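Local coordinates for protein phiAB6 tailspike (Unidentified phage, PDB 5JS4) that probably binds and cleaves the exopolysaccharide of Acinetobacter baumannii as the trimeric, beta-helical tailspike of the phage, at residues I192-G197 / S209-D214; A262-C267 / N288-K293; K379-G384 / R408-G413; D431-G436 / A453-H458. All blocks are in the same frame, centred on the assembly; numbering follows the deposited sequence.

Contact 1. Residues I192-G197 / S209-D214; sequences IMLDNG and SNPNVD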
loop_
_atom_site.group_PDB
_atom_site.type_symbol
_atom_site.label_atom_id
_atom_site.label_comp_id
_atom_site.label_asym_id
_atom_site.label_seq_id
_atom_site.Cartn_x
_atom_site.Cartn_y
_atom_site.Cartn_z
ATOM N N ILE A 192 59.075 25.393 33.520
ATOM C CA ILE A 192 60.327 24.769 33.100
ATOM C C ILE A 192 60.003 23.701 32.063
ATOM O O ILE A 192 58.832 23.442 31.777
ATOM C CB ILE A 192 61.102 24.134 34.278
ATOM C CG1 ILE A 192 60.241 23.110 35.026
ATOM C CG2 ILE A 192 61.596 25.213 35.228
ATOM C CD1 ILE A 192 61.029 22.225 35.972
ATOM N N MET A 193 61.044 23.089 31.505
ATOM C CA MET A 193 60.881 22.022 30.530
ATOM C C MET A 193 61.156 20.669 31.163
ATOM O O MET A 193 62.120 20.509 31.913
ATOM C CB MET A 193 61.846 22.208 29.357
ATOM C CG MET A 193 61.456 23.301 28.379
ATOM S SD MET A 193 61.665 24.963 29.041
ATOM C CE MET A 193 61.476 25.925 27.542
ATOM N N LEU A 194 60.306 19.700 30.838
ATOM C CA LEU A 194 60.618 18.293 31.053
ATOM C C LEU A 194 61.827 17.936 30.199
ATOM O O LEU A 194 62.158 18.650 29.251
ATOM C CB LEU A 194 59.430 17.415 30.649
ATOM C CG LEU A 194 58.152 17.575 31.471
ATOM C CD1 LEU A 194 56.985 16.871 30.799
ATOM C CD2 LEU A 194 58.359 17.048 32.880
ATOM N N ASP A 195 62.478 16.823 30.520
ATOM C CA ASP A 195 63.655 16.387 29.763
ATOM C C ASP A 195 63.356 16.162 28.272
ATOM O O ASP A 195 64.251 16.298 27.436
ATOM C CB ASP A 195 64.259 15.124 30.386
ATOM C CG ASP A 195 64.905 15.383 31.744
ATOM O OD1 ASP A 195 65.146 16.561 32.099
ATOM O OD2 ASP A 195 65.182 14.399 32.462
ATOM N N ASN A 196 62.105 15.833 27.948
ATOM C CA ASN A 196 61.668 15.705 26.549
ATOM C C ASN A 196 61.371 17.045 25.858
ATOM O O ASN A 196 61.009 17.067 24.680
ATOM C CB ASN A 196 60.448 14.772 26.439
ATOM C CG ASN A 196 59.206 15.320 27.131
ATOM O OD1 ASN A 196 59.071 16.523 27.346
ATOM N ND2 ASN A 196 58.285 14.427 27.480
ATOM N N GLY A 197 61.503 18.151 26.590
ATOM C CA GLY A 197 61.323 19.490 26.023
ATOM C C GLY A 197 59.961 20.129 26.232
ATOM O O GLY A 197 59.803 21.328 26.009
ATOM N N SER A 209 59.264 19.124 43.621
ATOM C CA SER A 209 59.078 17.805 43.028
ATOM C C SER A 209 59.556 17.816 41.580
ATOM O O SER A 209 59.314 18.771 40.844
ATOM C CB SER A 209 57.608 17.385 43.093
ATOM O OG SER A 209 56.794 18.255 42.325
ATOM N N ASN A 210 60.240 16.749 41.189
ATOM C CA ASN A 210 60.747 16.599 39.832
ATOM C C ASN A 210 59.617 16.152 38.904
ATOM O O ASN A 210 59.137 15.023 39.014
ATOM C CB ASN A 210 61.885 15.574 39.828
ATOM C CG ASN A 210 62.538 15.415 38.467
ATOM O OD1 ASN A 210 62.086 15.978 37.469
ATOM N ND2 ASN A 210 63.614 14.636 38.423
ATOM N N PRO A 211 59.195 17.026 37.971
ATOM C CA PRO A 211 58.061 16.677 37.114
ATOM C C PRO A 211 58.338 15.512 36.156
ATOM O O PRO A 211 57.396 14.915 35.642
ATOM C CB PRO A 211 57.793 17.971 36.341
ATOM C CG PRO A 211 59.108 18.660 36.297
ATOM C CD PRO A 211 59.781 18.328 37.601
ATOM N N ASN A 212 59.614 15.200 35.931
ATOM C CA ASN A 212 60.008 14.069 35.084
ATOM C C ASN A 212 59.655 12.711 35.683
ATOM O O ASN A 212 59.465 11.743 34.948
ATOM C CB ASN A 212 61.508 14.115 34.793
ATOM C CG ASN A 212 61.902 15.328 33.975
ATOM O OD1 ASN A 212 61.623 15.396 32.778
ATOM N ND2 ASN A 212 62.548 16.296 34.617
ATOM N N VAL A 213 59.578 12.644 37.012
ATOM C CA VAL A 213 59.192 11.409 37.710
ATOM C C VAL A 213 57.892 11.544 38.515
ATOM O O VAL A 213 57.283 10.535 38.870
ATOM C CB VAL A 213 60.320 10.896 38.640
ATOM C CG1 VAL A 213 61.575 10.590 37.833
ATOM C CG2 VAL A 213 60.630 11.890 39.753
ATOM N N ASP A 214 57.470 12.778 38.793
ATOM C CA ASP A 214 56.291 13.035 39.623
ATOM C C ASP A 214 55.582 14.316 39.180
ATOM O O ASP A 214 56.046 15.417 39.472
ATOM C CB ASP A 214 56.709 13.147 41.096
ATOM C CG ASP A 214 55.560 13.550 42.015
ATOM O OD1 ASP A 214 54.381 13.335 41.656
ATOM O OD2 ASP A 214 55.841 14.073 43.115
HETATM O O HOH W 1 63.596 18.613 33.263
HETATM O O HOH W 2 60.614 14.055 30.088
#
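Asn212 and Asp195 meet where the loop after strand 199-202 folds against the turn that follows strand 191-193. Asn212 has CG anti to its carbonyl carbon (chi1 -65°), and from CB the side chain runs out toward Asp195. Asn212 CG lies 3.7 Å from Asp195 OD2, the carboxylate and the amide being stacked with planes 25° apart. Asn212 OD1 takes the backbone N of Asp195 at 2.8 Å, nearly straight at 175°, with the donor in the carbonyl plane on a lone pair. The same OD1 receives a longer bond from a water that also accepts from Asn196 N. On the other branch, Asn212 ND2 donates to Asn210 OD1 at 2.9 Å and to a second water, which in turn donates to Met193 O and Asp195 OD1. With OD1 accepting from Asp195 N and ND2 donating to Asn210 OD1, the amide is fixed at both ends and its flip state is well defined.

Beside these polar groups the contact is apolar. Leu194 CD2 packs on Pro211 CB at 3.6 Å, and Ile192 CD1 reaches Pro211 CG at 4.1 Å, Ile192 and Pro211 crossing at about a right angle. Val200 and Trp218, on the other strands of the small antiparallel sheet, add to this layer, while Tyr175 of the third subunit packs on Ile192.

Asn210 OD1 also accepts from Asn212 N, which defines an Asx turn, and Leu194 to Gly197 form a type I beta turn closed by Gly197 N and Leu194 O at 2.8 Å. The contact thus joins two turns beside a three-stranded antiparallel sheet near the N-terminal end of the modelled chain.

Contact 2. Residues A262-C267 / N288-K293; sequences AFQAYC and NQVDLK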
loop_
_atom_site.group_PDB
_atom_site.type_symbol
_atom_site.label_atom_id
_atom_site.label_comp_id
_atom_site.label_asym_id
_atom_site.label_seq_id
_atom_site.Cartn_x
_atom_site.Cartn_y
_atom_site.Cartn_z
ATOM N N ALA A 262 42.332 -0.412 17.250
ATOM C CA ALA A 262 41.781 0.921 17.512
ATOM C C ALA A 262 40.256 0.880 17.628
ATOM O O ALA A 262 39.677 1.507 18.520
ATOM C CB ALA A 262 42.200 1.892 16.416
ATOM N N PHE A 263 39.615 0.139 16.727
ATOM C CA PHE A 263 38.162 -0.054 16.776
ATOM C C PHE A 263 37.758 -0.717 18.090
ATOM O O PHE A 263 36.794 -0.297 18.729
ATOM C CB PHE A 263 37.668 -0.897 15.592
ATOM C CG PHE A 263 37.425 -0.107 14.328
ATOM C CD1 PHE A 263 38.451 0.611 13.724
ATOM C CD2 PHE A 263 36.173 -0.111 13.722
ATOM C CE1 PHE A 263 38.230 1.328 12.559
ATOM C CE2 PHE A 263 35.948 0.602 12.554
ATOM C CZ PHE A 263 36.978 1.319 11.971
ATOM N N GLN A 264 38.500 -1.743 18.499
ATOM C CA GLN A 264 38.197 -2.428 19.754
ATOM C C GLN A 264 38.400 -1.518 20.965
ATOM O O GLN A 264 37.598 -1.537 21.900
ATOM C CB GLN A 264 39.033 -3.701 19.911
ATOM C CG GLN A 264 38.491 -4.637 20.980
ATOM C CD GLN A 264 37.073 -5.073 20.672
ATOM O OE1 GLN A 264 36.837 -5.745 19.671
ATOM N NE2 GLN A 264 36.119 -4.677 21.516
ATOM N N ALA A 265 39.468 -0.723 20.942
ATOM C CA ALA A 265 39.742 0.234 22.013
ATOM C C ALA A 265 38.597 1.233 22.156
ATOM O O ALA A 265 38.191 1.570 23.269
ATOM C CB ALA A 265 41.052 0.961 21.752
ATOM N N TYR A 266 38.073 1.694 21.025
ATOM C CA TYR A 266 36.912 2.579 21.025
ATOM C C TYR A 266 35.736 1.938 21.763
ATOM O O TYR A 266 35.111 2.564 22.620
ATOM C CB TYR A 266 36.499 2.912 19.589
ATOM C CG TYR A 266 35.313 3.843 19.502
ATOM C CD1 TYR A 266 34.025 3.391 19.770
ATOM C CD2 TYR A 266 35.480 5.179 19.154
ATOM C CE1 TYR A 266 32.942 4.243 19.706
ATOM C CE2 TYR A 266 34.399 6.036 19.075
ATOM C CZ TYR A 266 33.133 5.561 19.354
ATOM O OH TYR A 266 32.056 6.402 19.278
ATOM N N CYS A 267 35.439 0.690 21.416
ATOM C CA CYS A 267 34.296 -0.020 21.991
ATOM C C CYS A 267 34.500 -0.388 23.460
ATOM O O CYS A 267 33.528 -0.559 24.193
ATOM C CB CYS A 267 33.977 -1.269 21.170
ATOM S SG CYS A 267 33.472 -0.893 19.477
ATOM N N ASN A 288 41.040 -8.205 11.815
ATOM C CA ASN A 288 40.573 -9.018 12.929
ATOM C C ASN A 288 39.146 -8.643 13.291
ATOM O O ASN A 288 38.707 -7.518 13.043
ATOM C CB ASN A 288 41.477 -8.827 14.145
ATOM C CG ASN A 288 42.878 -9.356 13.914
ATOM O OD1 ASN A 288 43.123 -10.560 14.020
ATOM N ND2 ASN A 288 43.809 -8.462 13.594
ATOM N N GLN A 289 38.434 -9.593 13.887
ATOM C CA GLN A 289 37.061 -9.382 14.325
ATOM C C GLN A 289 37.009 -8.275 15.370
ATOM O O GLN A 289 37.887 -8.184 16.229
ATOM C CB GLN A 289 36.496 -10.675 14.912
ATOM C CG GLN A 289 35.043 -10.602 15.347
ATOM C CD GLN A 289 34.545 -11.937 15.861
ATOM O OE1 GLN A 289 34.873 -12.341 16.978
ATOM N NE2 GLN A 289 33.757 -12.634 15.049
ATOM N N VAL A 290 35.987 -7.430 15.272
ATOM C CA VAL A 290 35.733 -6.389 16.258
ATOM C C VAL A 290 34.460 -6.746 17.014
ATOM O O VAL A 290 33.437 -7.056 16.407
ATOM C CB VAL A 290 35.578 -5.009 15.589
ATOM C CG1 VAL A 290 35.131 -3.955 16.595
ATOM C CG2 VAL A 290 36.884 -4.599 14.924
ATOM N N ASP A 291 34.541 -6.719 18.340
ATOM C CA ASP A 291 33.380 -6.891 19.201
ATOM C C ASP A 291 32.866 -5.501 19.552
ATOM O O ASP A 291 33.512 -4.765 20.295
ATOM C CB ASP A 291 33.770 -7.669 20.463
ATOM C CG ASP A 291 32.578 -8.031 21.335
ATOM O OD1 ASP A 291 31.486 -7.448 21.164
ATOM O OD2 ASP A 291 32.734 -8.908 22.212
ATOM N N LEU A 292 31.708 -5.138 19.002
ATOM C CA LEU A 292 31.147 -3.800 19.199
ATOM C C LEU A 292 30.650 -3.554 20.624
ATOM O O LEU A 292 30.371 -2.416 20.992
ATOM C CB LEU A 292 30.019 -3.530 18.193
ATOM C CG LEU A 292 30.478 -3.302 16.749
ATOM C CD1 LEU A 292 29.303 -3.391 15.789
ATOM C CD2 LEU A 292 31.188 -1.965 16.588
ATOM N N LYS A 293 30.530 -4.619 21.415
ATOM C CA LYS A 293 30.133 -4.512 22.820
ATOM C C LYS A 293 28.802 -3.772 22.975
ATOM O O LYS A 293 28.622 -2.998 23.913
ATOM C CB LYS A 293 31.215 -3.803 23.649
ATOM C CG LYS A 293 32.606 -4.405 23.557
ATOM C CD LYS A 293 32.662 -5.780 24.198
ATOM C CE LYS A 293 34.095 -6.272 24.340
ATOM N NZ LYS A 293 34.822 -5.613 25.464
HETATM O O HOH W 3 38.920 -6.987 18.498
#
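Gln264 OE1 is gripped by two donors: the backbone N of Asp291 at 2.8 Å, in the carbonyl plane and on a lone pair, and a water at 2.7 Å that also donates to Gln289 O. The other branch of the amide returns the bond, Gln264 NE2 giving to Asp291 O at 2.9 Å with an N-H...O angle of 151°. One glutamine amide therefore satisfies both the N-H and the C=O of a single residue. The chain reaches there because CG stands opposite the backbone N (chi1 -164°) and then bends at chi2, which carries the amide from the helix to the strand edge. NE2 has a further partner in Asp268, which also forms a salt bridge with Lys293.

Apolar contacts flank the amide. Phe263 CB meets Val290 CG2 at 3.8 Å, and Cys267 SG lies 3.8 Å from Leu292 CD2, with Leu276 of strand 275-277 packing on both Phe263 and Cys267. Asp291 turns its own carboxylate elsewhere: OD1 accepts from Lys293 N, closing an Asx turn, and from Asn332 on strand 328-333.

Strand 290-291 is an outermost strand of the parallel sheet of the beta-helix, with strand 328-333 along its other edge. Helix 260-268 covers this end of the sheet, and the two amide bonds are consistent with Gln264 standing in for a further strand at Asp291, its amide satisfying that residue's N-H and C=O.

Contact 3. Residues K379-G384 / R408-G413; sequences KQALVG and RVSTTG
The guanidinium of Arg408 is met at its edge by Gln380 OE1, which lies only 2° out of the guanidinium plane. Arg408 NE donates to Gln380 OE1 at 2.7 Å with an angle of 165°, while the amide plane of Gln380 stands 83° from the guanidinium, almost perpendicular. The Arg408 chain, extended from CG to NE, brings NE to Gln380 OE1, whereas Gln380 bends at chi2 to bring its oxygen across. Beside this bond, Ala381 CB rests on Arg408 CB, and Asp404 holds the backbone N of Arg408.

Further along, the two backbones are joined partly by side chains. Ser410 OG, placed anti to its carbonyl carbon, accepts from Leu382 N at 3.0 Å, while Leu382 O takes Thr411 N at 2.8 Å. A water bridges Leu382 O and Val409 O, donating to each. Thr412 OG1 accepts from Gly384 N at 3.1 Å and is also hydrogen-bonded to Thr411 OG1, either hydroxyl being a possible donor. Val383 lies alongside both threonines, with CB 3.7 Å from Thr411 OG1. At the interface with the third subunit, its Tyr419, Trp465 and Ile443 pack on Val383, Thr411 and Thr412 respectively.

Residues 379-384 turn a corner of the beta-helix, and 408-413 probably follow in the next coil. The chemistry implies that hydroxyls and a water complete the hydrogen bonding where the strand pairing is weak: two of the three backbone N-H groups bonded across the contact are received by side-chain oxygens.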
loop_
_atom_site.group_PDB
_atom_site.type_symbol
_atom_site.label_atom_id
_atom_site.label_comp_id
_atom_site.label_asym_id
_atom_site.label_seq_id
_atom_site.Cartn_x
_atom_site.Cartn_y
_atom_site.Cartn_z
ATOM N N LYS A 379 20.715 -11.946 14.509
ATOM C CA LYS A 379 20.737 -12.918 15.596
ATOM C C LYS A 379 19.366 -12.978 16.263
ATOM O O LYS A 379 18.638 -11.981 16.312
ATOM C CB LYS A 379 21.833 -12.578 16.610
ATOM C CG LYS A 379 23.231 -12.445 16.014
ATOM C CD LYS A 379 23.742 -13.714 15.341
ATOM C CE LYS A 379 24.196 -14.752 16.354
ATOM N NZ LYS A 379 24.700 -15.990 15.692
ATOM N N GLN A 380 19.024 -14.163 16.765
ATOM C CA GLN A 380 17.687 -14.459 17.277
ATOM C C GLN A 380 16.627 -14.167 16.202
ATOM O O GLN A 380 16.840 -14.517 15.043
ATOM C CB GLN A 380 17.443 -13.743 18.615
ATOM C CG GLN A 380 18.408 -14.194 19.706
ATOM C CD GLN A 380 18.412 -15.707 19.883
ATOM O OE1 GLN A 380 17.353 -16.332 19.986
ATOM N NE2 GLN A 380 19.601 -16.304 19.904
ATOM N N ALA A 381 15.505 -13.545 16.557
ATOM C CA ALA A 381 14.422 -13.324 15.595
ATOM C C ALA A 381 14.045 -11.851 15.504
ATOM O O ALA A 381 14.225 -11.092 16.456
ATOM C CB ALA A 381 13.206 -14.155 15.972
ATOM N N LEU A 382 13.518 -11.454 14.350
ATOM C CA LEU A 382 13.067 -10.078 14.160
ATOM C C LEU A 382 11.924 -9.735 15.105
ATOM O O LEU A 382 11.036 -10.552 15.347
ATOM C CB LEU A 382 12.566 -9.842 12.734
ATOM C CG LEU A 382 13.444 -10.200 11.541
ATOM C CD1 LEU A 382 12.723 -9.827 10.254
ATOM C CD2 LEU A 382 14.785 -9.498 11.628
ATOM N N VAL A 383 11.963 -8.520 15.632
ATOM C CA VAL A 383 10.796 -7.887 16.239
ATOM C C VAL A 383 11.132 -6.406 16.422
ATOM O O VAL A 383 12.126 -6.063 17.062
ATOM C CB VAL A 383 10.337 -8.582 17.553
ATOM C CG1 VAL A 383 11.524 -9.061 18.379
ATOM C CG2 VAL A 383 9.414 -7.678 18.364
ATOM N N GLY A 384 10.326 -5.533 15.824
ATOM C CA GLY A 384 10.630 -4.103 15.813
ATOM C C GLY A 384 11.951 -3.822 15.114
ATOM O O GLY A 384 12.778 -3.057 15.613
ATOM N N ARG A 408 12.098 -18.702 17.563
ATOM C CA ARG A 408 11.305 -17.692 18.266
ATOM C C ARG A 408 10.170 -17.159 17.389
ATOM O O ARG A 408 9.146 -16.713 17.907
ATOM C CB ARG A 408 12.186 -16.522 18.709
ATOM C CG ARG A 408 13.215 -16.855 19.778
ATOM C CD ARG A 408 14.003 -15.610 20.158
ATOM N NE ARG A 408 15.005 -15.868 21.192
ATOM C CZ ARG A 408 14.787 -15.821 22.506
ATOM N NH1 ARG A 408 13.584 -15.530 22.998
ATOM N NH2 ARG A 408 15.788 -16.074 23.343
ATOM N N VAL A 409 10.375 -17.224 16.072
ATOM C CA VAL A 409 9.475 -16.671 15.045
ATOM C C VAL A 409 9.704 -15.168 14.904
ATOM O O VAL A 409 9.496 -14.404 15.845
ATOM C CB VAL A 409 7.975 -16.978 15.282
ATOM C CG1 VAL A 409 7.136 -16.454 14.121
ATOM C CG2 VAL A 409 7.752 -18.475 15.443
ATOM N N SER A 410 10.149 -14.766 13.718
ATOM C CA SER A 410 10.380 -13.362 13.399
ATOM C C SER A 410 9.061 -12.646 13.150
ATOM O O SER A 410 8.161 -13.191 12.507
ATOM C CB SER A 410 11.269 -13.243 12.159
ATOM O OG SER A 410 12.603 -13.605 12.455
ATOM N N THR A 411 8.949 -11.429 13.676
ATOM C CA THR A 411 7.784 -10.588 13.438
ATOM C C THR A 411 8.184 -9.146 13.187
ATOM O O THR A 411 9.326 -8.748 13.427
ATOM C CB THR A 411 6.808 -10.568 14.636
ATOM O OG1 THR A 411 7.343 -9.747 15.682
ATOM C CG2 THR A 411 6.537 -11.971 15.162
ATOM N N THR A 412 7.212 -8.379 12.703
ATOM C CA THR A 412 7.260 -6.919 12.695
ATOM C C THR A 412 8.611 -6.341 12.263
ATOM O O THR A 412 9.175 -5.457 12.919
ATOM C CB THR A 412 6.803 -6.344 14.055
ATOM O OG1 THR A 412 7.606 -6.872 15.123
ATOM C CG2 THR A 412 5.345 -6.696 14.304
ATOM N N GLY A 413 9.111 -6.861 11.146
ATOM C CA GLY A 413 10.311 -6.349 10.503
ATOM C C GLY A 413 9.935 -5.638 9.219
ATOM O O GLY A 413 9.061 -6.106 8.493
HETATM O O HOH W 4 10.296 -12.254 17.383
#

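Contact 4. Residues D431-G436 / A453-H458; sequences DRDVHG and ARTVAH
Asp433 faces Thr455 and Val434 faces Val456 in adjacent parallel strands of a right-handed beta-helix, the fold of pectate lyase-like proteins. Strands 433-435 and 455-457 run nearly parallel with axes 4.8 Å apart. Four backbone bonds connect Arg454 N to Arg432 O, Val434 N to Thr455 O, Ala457 N to Val434 O, and Gly436 N to Ala457 O, each at 2.9 to 3.0 Å.

The side chains stack in register. Asp433 has CG anti to its carbonyl carbon (chi1 -57°), which turns OD1 toward the neighbouring coil. There Arg454 NE donates to Asp433 OD1 at 2.9 Å on the syn side, in a salt bridge supplemented by weaker bonds from NH2. Arg454 leaves the backbone with CG opposite N (chi1 -171°) and bends only at chi3, bringing NE round to the carboxylate. One face of its guanidinium is covered by the aliphatic part of Arg432, whose CG sits 3.7 Å above the plane. A water accepts from both Arg432 NE and Arg454 NH1; Arg432 NH2 turns to Glu403 O. Asp433 OD2 and Thr455 OG1 share another water.

Toward the C-terminal ends of the two strands, Trp465 of the third subunit packs on His435, and the side chain of His458, about 6 Å from a bound malonic acid, stacks on Tyr494 of that subunit. Tyr487 on the next strand touches both His435 and Ala457. The ring of His435 lies over Ala457 in a CH-pi contact: CB is 3.6 Å from the ring centroid and 9° off its normal.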
loop_
_atom_site.group_PDB
_atom_site.type_symbol
_atom_site.label_atom_id
_atom_site.label_comp_id
_atom_site.label_asym_id
_atom_site.label_seq_id
_atom_site.Cartn_x
_atom_site.Cartn_y
_atom_site.Cartn_z
ATOM N N ASP A 431 15.833 -19.018 7.701
ATOM C CA ASP A 431 15.798 -20.480 7.842
ATOM C C ASP A 431 14.448 -20.958 8.377
ATOM O O ASP A 431 14.062 -22.104 8.153
ATOM C CB ASP A 431 16.918 -20.981 8.761
ATOM C CG ASP A 431 18.289 -20.933 8.108
ATOM O OD1 ASP A 431 18.384 -20.757 6.874
ATOM O OD2 ASP A 431 19.285 -21.072 8.845
ATOM N N ARG A 432 13.737 -20.088 9.091
ATOM C CA ARG A 432 12.467 -20.465 9.697
ATOM C C ARG A 432 11.340 -19.482 9.334
ATOM O O ARG A 432 11.154 -19.190 8.150
ATOM C CB ARG A 432 12.656 -20.679 11.203
ATOM C CG ARG A 432 13.624 -21.821 11.499
ATOM C CD ARG A 432 13.804 -22.060 12.985
ATOM N NE ARG A 432 14.548 -23.292 13.245
ATOM C CZ ARG A 432 15.863 -23.445 13.085
ATOM N NH1 ARG A 432 16.420 -24.623 13.352
ATOM N NH2 ARG A 432 16.635 -22.445 12.661
ATOM N N ASP A 433 10.599 -18.979 10.322
ATOM C CA ASP A 433 9.277 -18.387 10.074
ATOM C C ASP A 433 9.249 -16.871 10.227
ATOM O O ASP A 433 9.886 -16.313 11.119
ATOM C CB ASP A 433 8.244 -19.001 11.022
ATOM C CG ASP A 433 8.158 -20.512 10.902
ATOM O OD1 ASP A 433 8.754 -21.088 9.966
ATOM O OD2 ASP A 433 7.483 -21.127 11.752
ATOM N N VAL A 434 8.480 -16.220 9.356
ATOM C CA VAL A 434 8.356 -14.766 9.329
ATOM C C VAL A 434 6.876 -14.378 9.328
ATOM O O VAL A 434 6.115 -14.843 8.477
ATOM C CB VAL A 434 9.038 -14.191 8.074
ATOM C CG1 VAL A 434 9.001 -12.675 8.087
ATOM C CG2 VAL A 434 10.476 -14.669 7.984
ATOM N N HIS A 435 6.488 -13.528 10.282
ATOM C CA HIS A 435 5.103 -13.087 10.463
ATOM C C HIS A 435 5.033 -11.565 10.499
ATOM O O HIS A 435 5.854 -10.931 11.148
ATOM C CB HIS A 435 4.548 -13.588 11.802
ATOM C CG HIS A 435 4.187 -15.040 11.826
ATOM N ND1 HIS A 435 5.069 -16.042 11.492
ATOM C CD2 HIS A 435 3.042 -15.658 12.197
ATOM C CE1 HIS A 435 4.476 -17.215 11.633
ATOM N NE2 HIS A 435 3.246 -17.010 12.063
ATOM N N GLY A 436 4.046 -10.975 9.833
ATOM C CA GLY A 436 3.758 -9.550 10.023
ATOM C C GLY A 436 4.857 -8.594 9.596
ATOM O O GLY A 436 4.949 -7.482 10.118
ATOM N N ALA A 453 12.168 -18.315 2.725
ATOM C CA ALA A 453 11.750 -18.547 4.104
ATOM C C ALA A 453 11.026 -19.883 4.212
ATOM O O ALA A 453 10.535 -20.408 3.214
ATOM C CB ALA A 453 10.848 -17.417 4.579
ATOM N N ARG A 454 10.967 -20.431 5.422
ATOM C CA ARG A 454 10.177 -21.634 5.681
ATOM C C ARG A 454 8.685 -21.321 5.712
ATOM O O ARG A 454 7.877 -22.055 5.141
ATOM C CB ARG A 454 10.591 -22.280 7.002
ATOM C CG ARG A 454 9.966 -23.646 7.232
ATOM C CD ARG A 454 10.539 -24.311 8.470
ATOM N NE ARG A 454 10.134 -23.628 9.694
ATOM C CZ ARG A 454 10.547 -23.956 10.916
ATOM N NH1 ARG A 454 11.393 -24.967 11.098
ATOM N NH2 ARG A 454 10.113 -23.270 11.966
ATOM N N THR A 455 8.338 -20.234 6.400
ATOM C CA THR A 455 6.958 -19.790 6.556
ATOM C C THR A 455 6.907 -18.288 6.354
ATOM O O THR A 455 7.748 -17.559 6.883
ATOM C CB THR A 455 6.426 -20.100 7.969
ATOM O OG1 THR A 455 6.445 -21.515 8.189
ATOM C CG2 THR A 455 5.002 -19.573 8.175
ATOM N N VAL A 456 5.919 -17.843 5.585
ATOM C CA VAL A 456 5.641 -16.426 5.393
ATOM C C VAL A 456 4.156 -16.224 5.671
ATOM O O VAL A 456 3.303 -16.642 4.882
ATOM C CB VAL A 456 6.011 -15.968 3.970
ATOM C CG1 VAL A 456 5.609 -14.517 3.741
ATOM C CG2 VAL A 456 7.502 -16.139 3.736
ATOM N N ALA A 457 3.863 -15.599 6.808
ATOM C CA ALA A 457 2.503 -15.465 7.309
ATOM C C ALA A 457 2.163 -14.003 7.558
ATOM O O ALA A 457 2.904 -13.297 8.231
ATOM C CB ALA A 457 2.342 -16.260 8.596
ATOM N N HIS A 458 1.041 -13.554 7.005
ATOM C CA HIS A 458 0.536 -12.203 7.265
ATOM C C HIS A 458 1.579 -11.115 7.030
ATOM O O HIS A 458 1.699 -10.171 7.812
ATOM C CB HIS A 458 -0.028 -12.117 8.683
ATOM C CG HIS A 458 -1.115 -13.107 8.950
ATOM N ND1 HIS A 458 -2.360 -13.023 8.367
ATOM C CD2 HIS A 458 -1.138 -14.213 9.729
ATOM C CE1 HIS A 458 -3.105 -14.031 8.782
ATOM N NE2 HIS A 458 -2.386 -14.769 9.607
HETATM O O HOH W 5 12.120 -25.187 13.932
HETATM O O HOH W 6 6.608 -23.536 10.506
#

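The four contacts follow one another along the chain, contact 1 far from the rest: its centre is 35 Å from that of contact 2 and 68 Å from that of contact 4. Contacts 2, 3 and 4 lie within the pectate lyase-like range. Contact 2 is 26 Å from contact 3, centre to centre, without touching it. Contacts 3 and 4, 10 Å apart between centres, share a sheet: Ser410 O is 2.8 Å from His435 N and Ser410 N is 3.0 Å from Asp433 O, both probable hydrogen bonds. Both also touch the third subunit. A malonic acid, probably from crystallisation, lies about 6 Å from the His458 side chain; Tyr487, packing on contact 4, lines a malonic acid pocket.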